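Lactose Operon Repressor (Escherichia coli, PDB 1JYE) probably represses transcription of the lactose operon by binding its operator DNA, here as a dimeric variant deleted at the C-terminus. Local coordinates at residues 84-89 / 299-304; 227-232 / 251-256. The protein carries 1 engineered substitution. One frame throughout, in Å; residues are numbered along the deposited sequence.

Contact 1. Residues 84-89 / 299-304. Engineered in segment 84-89: Leu84 (natural residue Lys).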
# COMPACT_ATOMS: atom_id res chain seq x y z
N LEU A 84 6.65 -6.39 11.58
CA LEU A 84 5.93 -6.07 12.81
C LEU A 84 5.12 -7.26 13.32
O LEU A 84 5.04 -7.48 14.53
CB LEU A 84 5.01 -4.87 12.59
CG LEU A 84 5.71 -3.56 12.21
CD1 LEU A 84 4.66 -2.49 11.93
CD2 LEU A 84 6.64 -3.13 13.34
N SER A 85 4.53 -8.01 12.40
CA SER A 85 3.74 -9.17 12.79
C SER A 85 4.61 -10.23 13.46
O SER A 85 4.28 -10.74 14.54
CB SER A 85 3.04 -9.78 11.58
OG SER A 85 2.31 -10.94 11.94
N ARG A 86 5.74 -10.56 12.83
CA ARG A 86 6.64 -11.58 13.37
C ARG A 86 7.30 -11.12 14.66
O ARG A 86 7.50 -11.92 15.58
CB ARG A 86 7.71 -11.94 12.33
CG ARG A 86 8.60 -13.11 12.73
CD ARG A 86 7.77 -14.34 13.11
NE ARG A 86 8.61 -15.51 13.33
CZ ARG A 86 8.21 -16.60 13.98
NH1 ARG A 86 6.98 -16.67 14.47
NH2 ARG A 86 9.05 -17.62 14.14
N ALA A 87 7.63 -9.83 14.74
CA ALA A 87 8.25 -9.29 15.94
C ALA A 87 7.29 -9.46 17.12
O ALA A 87 7.69 -9.90 18.20
CB ALA A 87 8.57 -7.81 15.75
N ASP A 88 6.03 -9.12 16.89
CA ASP A 88 4.99 -9.25 17.91
C ASP A 88 4.93 -10.70 18.37
O ASP A 88 4.86 -10.99 19.56
CB ASP A 88 3.64 -8.84 17.33
CG ASP A 88 2.53 -8.81 18.38
OD1 ASP A 88 1.35 -8.94 18.00
OD2 ASP A 88 2.84 -8.66 19.58
N GLN A 89 4.96 -11.62 17.40
CA GLN A 89 4.91 -13.05 17.67
C GLN A 89 6.06 -13.51 18.56
O GLN A 89 5.89 -14.38 19.41
CB GLN A 89 4.96 -13.84 16.36
CG GLN A 89 3.73 -13.71 15.48
CD GLN A 89 3.95 -14.32 14.11
OE1 GLN A 89 4.40 -15.46 13.98
NE2 GLN A 89 3.62 -13.56 13.06
N THR A 299 10.87 -13.69 7.67
CA THR A 299 12.19 -14.29 7.73
C THR A 299 13.26 -13.33 8.27
O THR A 299 14.16 -13.75 9.00
CB THR A 299 12.62 -14.81 6.34
OG1 THR A 299 11.61 -15.69 5.84
CG2 THR A 299 13.93 -15.58 6.44
N SER A 300 13.15 -12.04 7.94
CA SER A 300 14.13 -11.07 8.40
C SER A 300 14.17 -10.97 9.93
O SER A 300 15.23 -10.77 10.52
CB SER A 300 13.87 -9.68 7.79
OG SER A 300 12.71 -9.07 8.34
N VAL A 301 13.01 -11.10 10.57
CA VAL A 301 12.96 -11.02 12.02
C VAL A 301 13.61 -12.26 12.63
O VAL A 301 14.45 -12.15 13.53
CB VAL A 301 11.51 -10.90 12.53
CG1 VAL A 301 11.48 -10.92 14.06
CG2 VAL A 301 10.90 -9.60 12.02
N ASP A 302 13.25 -13.43 12.13
CA ASP A 302 13.83 -14.67 12.63
C ASP A 302 15.35 -14.62 12.47
O ASP A 302 16.09 -14.97 13.38
CB ASP A 302 13.29 -15.89 11.87
CG ASP A 302 11.78 -16.01 11.94
OD1 ASP A 302 11.20 -15.64 12.98
OD2 ASP A 302 11.17 -16.49 10.96
N ARG A 303 15.79 -14.17 11.30
CA ARG A 303 17.22 -14.08 11.00
C ARG A 303 17.96 -13.10 11.91
O ARG A 303 19.03 -13.41 12.42
CB ARG A 303 17.41 -13.67 9.53
CG ARG A 303 18.86 -13.73 9.03
CD ARG A 303 19.40 -15.16 9.06
NE ARG A 303 18.42 -16.11 8.56
CZ ARG A 303 18.04 -16.22 7.29
NH1 ARG A 303 17.12 -17.11 6.95
NH2 ARG A 303 18.58 -15.45 6.35
N LEU A 304 17.37 -11.92 12.11
CA LEU A 304 18.00 -10.91 12.95
C LEU A 304 18.19 -11.41 14.38
O LEU A 304 19.24 -11.22 14.98
CB LEU A 304 17.16 -9.63 12.98
CG LEU A 304 17.77 -8.50 13.82
CD1 LEU A 304 19.03 -7.99 13.15
CD2 LEU A 304 16.75 -7.37 13.97
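The guanidinium of Arg86 meets the carboxylate of Asp302 at its edge, with the two planes 90° apart. Asp302 OD1 lies close to the guanidinium plane and presents its syn lone pair to NE. This salt bridge is short, 2.6 Å from Arg86 NE to Asp302 OD1, and its N-H points fairly straight at the oxygen (158°). A second, weak bond joins Arg86 NH2 to Asp302 OD1 at 3.1 Å. At another edge of the guanidinium, Arg86 NH1 donates to Gln89 OE1 (2.9 Å), from above the carbonyl plane. Gln89 NE2 in turn bonds Ser85 OG, nearly in the amide plane. The guanidinium is thus held from two sides, one of them its own helix.

The contact joins helix 74-89 to helix 293-308 in the N-terminal subdomain of a periplasmic-binding-protein-like fold. The segment axes approach to 8.7 Å at 45°. Under the salt bridge the aliphatic part of Arg86 packs on Val301. With CG anti to the backbone N, the Arg86 chain runs toward Val301, and Arg86 CG touches Val301 CB at 3.7 Å. The bend at chi2 then carries the guanidinium to Asp302. Val301 CG1 also lies in van der Waals proximity to the backbone at Ala87 N, 4.1 Å away. Ile83 and Leu90 extend this packing around Val301. The engineered Leu84 points away from helix 293-308, and packs on Val94 and on Leu71 of the second subunit.

Contact 2. Residues 227-232 / 251-256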
# COMPACT_ATOMS: atom_id res chain seq x y z
N GLN A 227 2.50 7.68 -18.04
CA GLN A 227 3.22 8.73 -18.77
C GLN A 227 4.29 8.17 -19.70
O GLN A 227 4.35 8.53 -20.87
CB GLN A 227 3.85 9.71 -17.78
CG GLN A 227 2.85 10.40 -16.87
CD GLN A 227 3.51 11.30 -15.85
OE1 GLN A 227 4.44 10.90 -15.15
NE2 GLN A 227 3.02 12.53 -15.74
N GLN A 228 5.14 7.29 -19.17
CA GLN A 228 6.21 6.72 -19.98
C GLN A 228 5.67 5.91 -21.16
O GLN A 228 6.21 5.99 -22.27
CB GLN A 228 7.11 5.83 -19.12
CG GLN A 228 7.92 6.61 -18.10
CD GLN A 228 8.77 7.69 -18.75
OE1 GLN A 228 9.52 7.42 -19.69
NE2 GLN A 228 8.66 8.92 -18.25
N THR A 229 4.62 5.14 -20.92
CA THR A 229 4.04 4.33 -21.98
C THR A 229 3.36 5.21 -23.03
O THR A 229 3.49 4.95 -24.23
CB THR A 229 3.03 3.31 -21.40
OG1 THR A 229 3.71 2.50 -20.44
CG2 THR A 229 2.47 2.42 -22.51
N MET A 230 2.65 6.24 -22.59
CA MET A 230 2.00 7.14 -23.54
C MET A 230 3.05 7.84 -24.39
O MET A 230 2.86 8.02 -25.60
CB MET A 230 1.16 8.19 -22.81
CG MET A 230 -0.18 7.70 -22.31
SD MET A 230 -1.22 7.04 -23.64
CE MET A 230 -1.13 8.34 -24.83
N GLN A 231 4.16 8.23 -23.77
CA GLN A 231 5.23 8.92 -24.50
C GLN A 231 5.84 8.00 -25.55
O GLN A 231 6.15 8.43 -26.66
CB GLN A 231 6.31 9.41 -23.53
CG GLN A 231 5.82 10.49 -22.58
CD GLN A 231 6.91 11.01 -21.66
OE1 GLN A 231 6.63 11.77 -20.73
NE2 GLN A 231 8.15 10.61 -21.91
N MET A 232 6.00 6.73 -25.19
CA MET A 232 6.56 5.74 -26.10
C MET A 232 5.62 5.54 -27.29
O MET A 232 6.05 5.58 -28.45
CB MET A 232 6.74 4.41 -25.37
CG MET A 232 7.20 3.27 -26.27
SD MET A 232 7.26 1.70 -25.40
CE MET A 232 5.50 1.33 -25.27
N LEU A 251 0.05 -1.13 -14.22
CA LEU A 251 -1.33 -0.67 -14.26
C LEU A 251 -1.39 0.59 -15.13
O LEU A 251 -2.29 0.75 -15.96
CB LEU A 251 -1.83 -0.34 -12.85
CG LEU A 251 -3.23 0.28 -12.75
CD1 LEU A 251 -4.28 -0.76 -13.09
CD2 LEU A 251 -3.44 0.81 -11.34
N GLY A 252 -0.42 1.48 -14.91
CA GLY A 252 -0.36 2.71 -15.68
C GLY A 252 -0.15 2.42 -17.16
O GLY A 252 -0.77 3.03 -18.01
N ALA A 253 0.75 1.48 -17.45
CA ALA A 253 1.03 1.11 -18.83
C ALA A 253 -0.22 0.55 -19.49
O ALA A 253 -0.54 0.88 -20.63
CB ALA A 253 2.15 0.07 -18.88
N MET A 254 -0.93 -0.30 -18.75
CA MET A 254 -2.15 -0.90 -19.26
C MET A 254 -3.19 0.17 -19.60
O MET A 254 -3.90 0.07 -20.60
CB MET A 254 -2.70 -1.89 -18.24
CG MET A 254 -1.87 -3.16 -18.12
SD MET A 254 -2.30 -4.17 -16.69
CE MET A 254 -4.02 -4.53 -17.06
N ARG A 255 -3.28 1.19 -18.76
CA ARG A 255 -4.22 2.27 -19.02
C ARG A 255 -3.81 3.02 -20.28
O ARG A 255 -4.65 3.35 -21.12
CB ARG A 255 -4.28 3.25 -17.85
CG ARG A 255 -5.20 4.43 -18.15
CD ARG A 255 -5.18 5.51 -17.08
NE ARG A 255 -5.69 6.76 -17.64
CZ ARG A 255 -5.29 7.97 -17.27
NH1 ARG A 255 -4.38 8.12 -16.31
NH2 ARG A 255 -5.78 9.04 -17.88
N ALA A 256 -2.51 3.27 -20.43
CA ALA A 256 -2.01 3.99 -21.61
C ALA A 256 -2.34 3.20 -22.87
O ALA A 256 -2.82 3.75 -23.86
CB ALA A 256 -0.50 4.20 -21.49
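A chi1 of -58° turns Thr229 CG2 anti to the backbone N, onto Ala256, and sets OG1 anti to the carbonyl carbon, against Ala253. The methyl Thr229 CG2 rests on Ala256 CB at 3.6 Å. The hydroxyl Thr229 OG1 lies against Ala253 CB at 3.3 Å, but its hydrogen bond goes to Gly225 O, one turn back in its own helix. A polar atom buried between helices is satisfied in this way. The bend at chi2 (-58°) keeps Met230 SD as well as CG beside Ala256 CB, with Met230 CG at 3.6 Å from it. The Ala256 methyl therefore sits between Thr229 and Met230.

No hydrogen bond crosses between the segments. Small side chains allow close packing: Thr229 CA is 5.4 Å from Ala253 CA. The axes of the two segments come within 8.0 Å and cross at -36°, their N-to-C directions roughly alike.

Strand 241-244 lies between these helices in the chain, so helix, strand and helix belong to the alternating alpha/beta order of a Rossmann-like subdomain. Thr229 also touches Met242 of that strand, and Met232 packs on Met242 and on Ala183 of strand 182-186. Helices 222-234 and 247-259 thus pack together against the parallel sheet containing both strands.

Overall arrangement
Contacts 1 and 2 lie on opposite sides of the chain's centre, with centres 38 Å apart, and share no helix. Each is a helix pair, and the buried areas are almost equal. Contact 1, in the N-terminal subdomain, is partly buried and joins helices far apart in sequence. Its salt bridge lies between partly exposed residues, with Val301 packed on the aliphatic part of Arg86. Contact 2, in the other subdomain, is buried and joins helices separated by one strand. There, beside a parallel sheet, buried Thr and Ala residues pack, and no hydrogen bond crosses. Contact 2 falls within the chain span closed by contact 1. Leu84 and Arg255, outside the contacts proper, pack on the second subunit.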